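PDB 1H7G: 3-deoxy-manno-octulosonate cytidylyltransferase, which catalyses the transfer of CMP from CTP to the eight-carbon sugar KDO, releasing diphosphate and giving CMP-KDO, probably for lipopolysaccharide synthesis. Local coordinates for residues A[2-7]-A[43-48]. Residues are numbered along the deposited sequence; the frame is centred on the assembly and turned at random.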
loop_
_atom_site.group_PDB
_atom_site.type_symbol
_atom_site.label_atom_id
_atom_site.label_comp_id
_atom_site.label_asym_id
_atom_site.label_seq_id
_atom_site.Cartn_x
_atom_site.Cartn_y
_atom_site.Cartn_z
ATOM N N LYS A 2 -23.007 9.217 18.849
ATOM C CA LYS A 2 -24.145 8.710 18.092
ATOM C C LYS A 2 -23.690 8.112 16.772
ATOM O O LYS A 2 -22.888 8.700 16.050
ATOM C CB LYS A 2 -25.167 9.822 17.845
ATOM C CG LYS A 2 -26.422 9.372 17.112
ATOM C CD LYS A 2 -27.301 10.569 16.785
ATOM C CE LYS A 2 -28.549 10.162 16.023
ATOM N NZ LYS A 2 -29.317 11.357 15.536
ATOM N N ALA A 3 -24.203 6.929 16.471
ATOM C CA ALA A 3 -23.857 6.251 15.243
ATOM C C ALA A 3 -25.115 5.888 14.483
ATOM O O ALA A 3 -26.094 5.430 15.066
ATOM C CB ALA A 3 -23.040 4.999 15.545
ATOM N N VAL A 4 -25.097 6.124 13.177
ATOM C CA VAL A 4 -26.235 5.792 12.333
ATOM C C VAL A 4 -25.781 4.957 11.143
ATOM O O VAL A 4 -24.644 5.067 10.680
ATOM C CB VAL A 4 -26.978 7.060 11.828
ATOM C CG1 VAL A 4 -27.544 7.851 13.011
ATOM C CG2 VAL A 4 -26.051 7.932 11.007
ATOM N N ILE A 5 -26.662 4.082 10.681
ATOM C CA ILE A 5 -26.366 3.235 9.539
ATOM C C ILE A 5 -27.124 3.766 8.340
ATOM O O ILE A 5 -28.326 3.990 8.415
ATOM C CB ILE A 5 -26.786 1.761 9.777
ATOM C CG1 ILE A 5 -25.840 1.097 10.787
ATOM C CG2 ILE A 5 -26.777 0.993 8.460
ATOM C CD1 ILE A 5 -26.261 -0.298 11.215
ATOM N N VAL A 6 -26.397 4.022 7.257
ATOM C CA VAL A 6 -26.986 4.507 6.014
ATOM C C VAL A 6 -26.808 3.398 4.971
ATOM O O VAL A 6 -25.711 2.848 4.817
ATOM C CB VAL A 6 -26.301 5.813 5.524
ATOM C CG1 VAL A 6 -26.852 6.224 4.165
ATOM C CG2 VAL A 6 -26.504 6.931 6.539
ATOM N N ILE A 7 -27.899 3.039 4.302
ATOM C CA ILE A 7 -27.884 2.000 3.283
ATOM C C ILE A 7 -28.221 2.605 1.922
ATOM O O ILE A 7 -29.388 2.853 1.618
ATOM C CB ILE A 7 -28.925 0.900 3.585
ATOM C CG1 ILE A 7 -28.675 0.291 4.963
ATOM C CG2 ILE A 7 -28.859 -0.183 2.529
ATOM C CD1 ILE A 7 -29.865 -0.464 5.513
ATOM N N VAL A 43 -26.469 1.315 17.580
ATOM C CA VAL A 43 -26.881 2.170 16.477
ATOM C C VAL A 43 -28.218 2.797 16.847
ATOM O O VAL A 43 -29.132 2.103 17.300
ATOM C CB VAL A 43 -27.005 1.364 15.160
ATOM C CG1 VAL A 43 -27.634 2.216 14.069
ATOM C CG2 VAL A 43 -25.631 0.876 14.722
ATOM N N ALA A 44 -28.308 4.114 16.679
ATOM C CA ALA A 44 -29.518 4.866 17.002
ATOM C C ALA A 44 -30.523 4.887 15.867
ATOM O O ALA A 44 -31.720 4.742 16.101
ATOM C CB ALA A 44 -29.164 6.287 17.403
ATOM N N GLU A 45 -30.044 5.093 14.642
ATOM C CA GLU A 45 -30.936 5.138 13.485
ATOM C C GLU A 45 -30.385 4.393 12.278
ATOM O O GLU A 45 -29.170 4.247 12.116
ATOM C CB GLU A 45 -31.193 6.582 13.046
ATOM C CG GLU A 45 -31.832 7.499 14.057
ATOM C CD GLU A 45 -31.892 8.930 13.555
ATOM O OE1 GLU A 45 -32.494 9.163 12.485
ATOM O OE2 GLU A 45 -31.328 9.823 14.223
ATOM N N VAL A 46 -31.301 3.960 11.415
ATOM C CA VAL A 46 -30.966 3.269 10.179
ATOM C C VAL A 46 -31.771 3.941 9.081
ATOM O O VAL A 46 -32.996 4.019 9.157
ATOM C CB VAL A 46 -31.328 1.776 10.203
ATOM C CG1 VAL A 46 -30.967 1.131 8.861
ATOM C CG2 VAL A 46 -30.599 1.081 11.337
ATOM N N TRP A 47 -31.061 4.429 8.068
ATOM C CA TRP A 47 -31.659 5.123 6.930
ATOM C C TRP A 47 -31.283 4.493 5.612
ATOM O O TRP A 47 -30.177 3.987 5.458
ATOM C CB TRP A 47 -31.164 6.565 6.874
ATOM C CG TRP A 47 -31.685 7.427 7.955
ATOM C CD1 TRP A 47 -31.247 7.484 9.249
ATOM C CD2 TRP A 47 -32.751 8.375 7.846
ATOM N NE1 TRP A 47 -31.980 8.407 9.952
ATOM C CE2 TRP A 47 -32.913 8.965 9.117
ATOM C CE3 TRP A 47 -33.589 8.775 6.797
ATOM C CZ2 TRP A 47 -33.876 9.950 9.365
ATOM C CZ3 TRP A 47 -34.548 9.753 7.043
ATOM C CH2 TRP A 47 -34.685 10.324 8.320
ATOM N N VAL A 48 -32.180 4.584 4.640
ATOM C CA VAL A 48 -31.913 4.071 3.302
ATOM C C VAL A 48 -31.799 5.307 2.408
ATOM O O VAL A 48 -32.699 6.145 2.397
ATOM C CB VAL A 48 -33.056 3.184 2.802
ATOM C CG1 VAL A 48 -32.793 2.733 1.370
ATOM C CG2 VAL A 48 -33.233 2.003 3.726
#
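The carboxylate of E45 lies between the ammonium of K2 and the indole edge of W47. The contact joins two parallel strands, 3-7 and 45-48, in the Rossmann-like central sheet of a GT-A-type nucleotidyltransferase. OE2 of E45 forms a salt bridge with K2 NZ at 2.8 Å, met nearly along the C-O bond. Its OE1 accepts W47 NE1 at 2.7 Å. That N-H points out in the ring plane but reaches the oxygen from above the carboxylate plane, 43° out of it. CD of E45 thus sits at the ring edge. K2 gets there with a fully extended chain, CG anti to the backbone N (chi1 -178°), and NZ also hydrogen-bonds to the backbone O of E88. With an alanine at E45, K2 NZ would probably lose its carboxylate partner and the indole N-H this acceptor.

E45 and W47 project from the same face as V4 and V6; K2 reaches in from the loop before strand 3-7. Helix 29-37 lies in the connection between the strands and packs on the opposite face, against I7, V46 and V48. On that face I5 CD1 meets V43 CG2 at 3.8 Å, the two side chains nearly perpendicular. I7 CD1 touches V46 CG1. Strand 91-94 flanks 3-7 on its other side. A44 N donates to A3 O at 3.0 Å. I5 binds both neighbours of V46: its N donates to E45 O at 2.9 Å, and its O accepts W47 N at 2.8 Å.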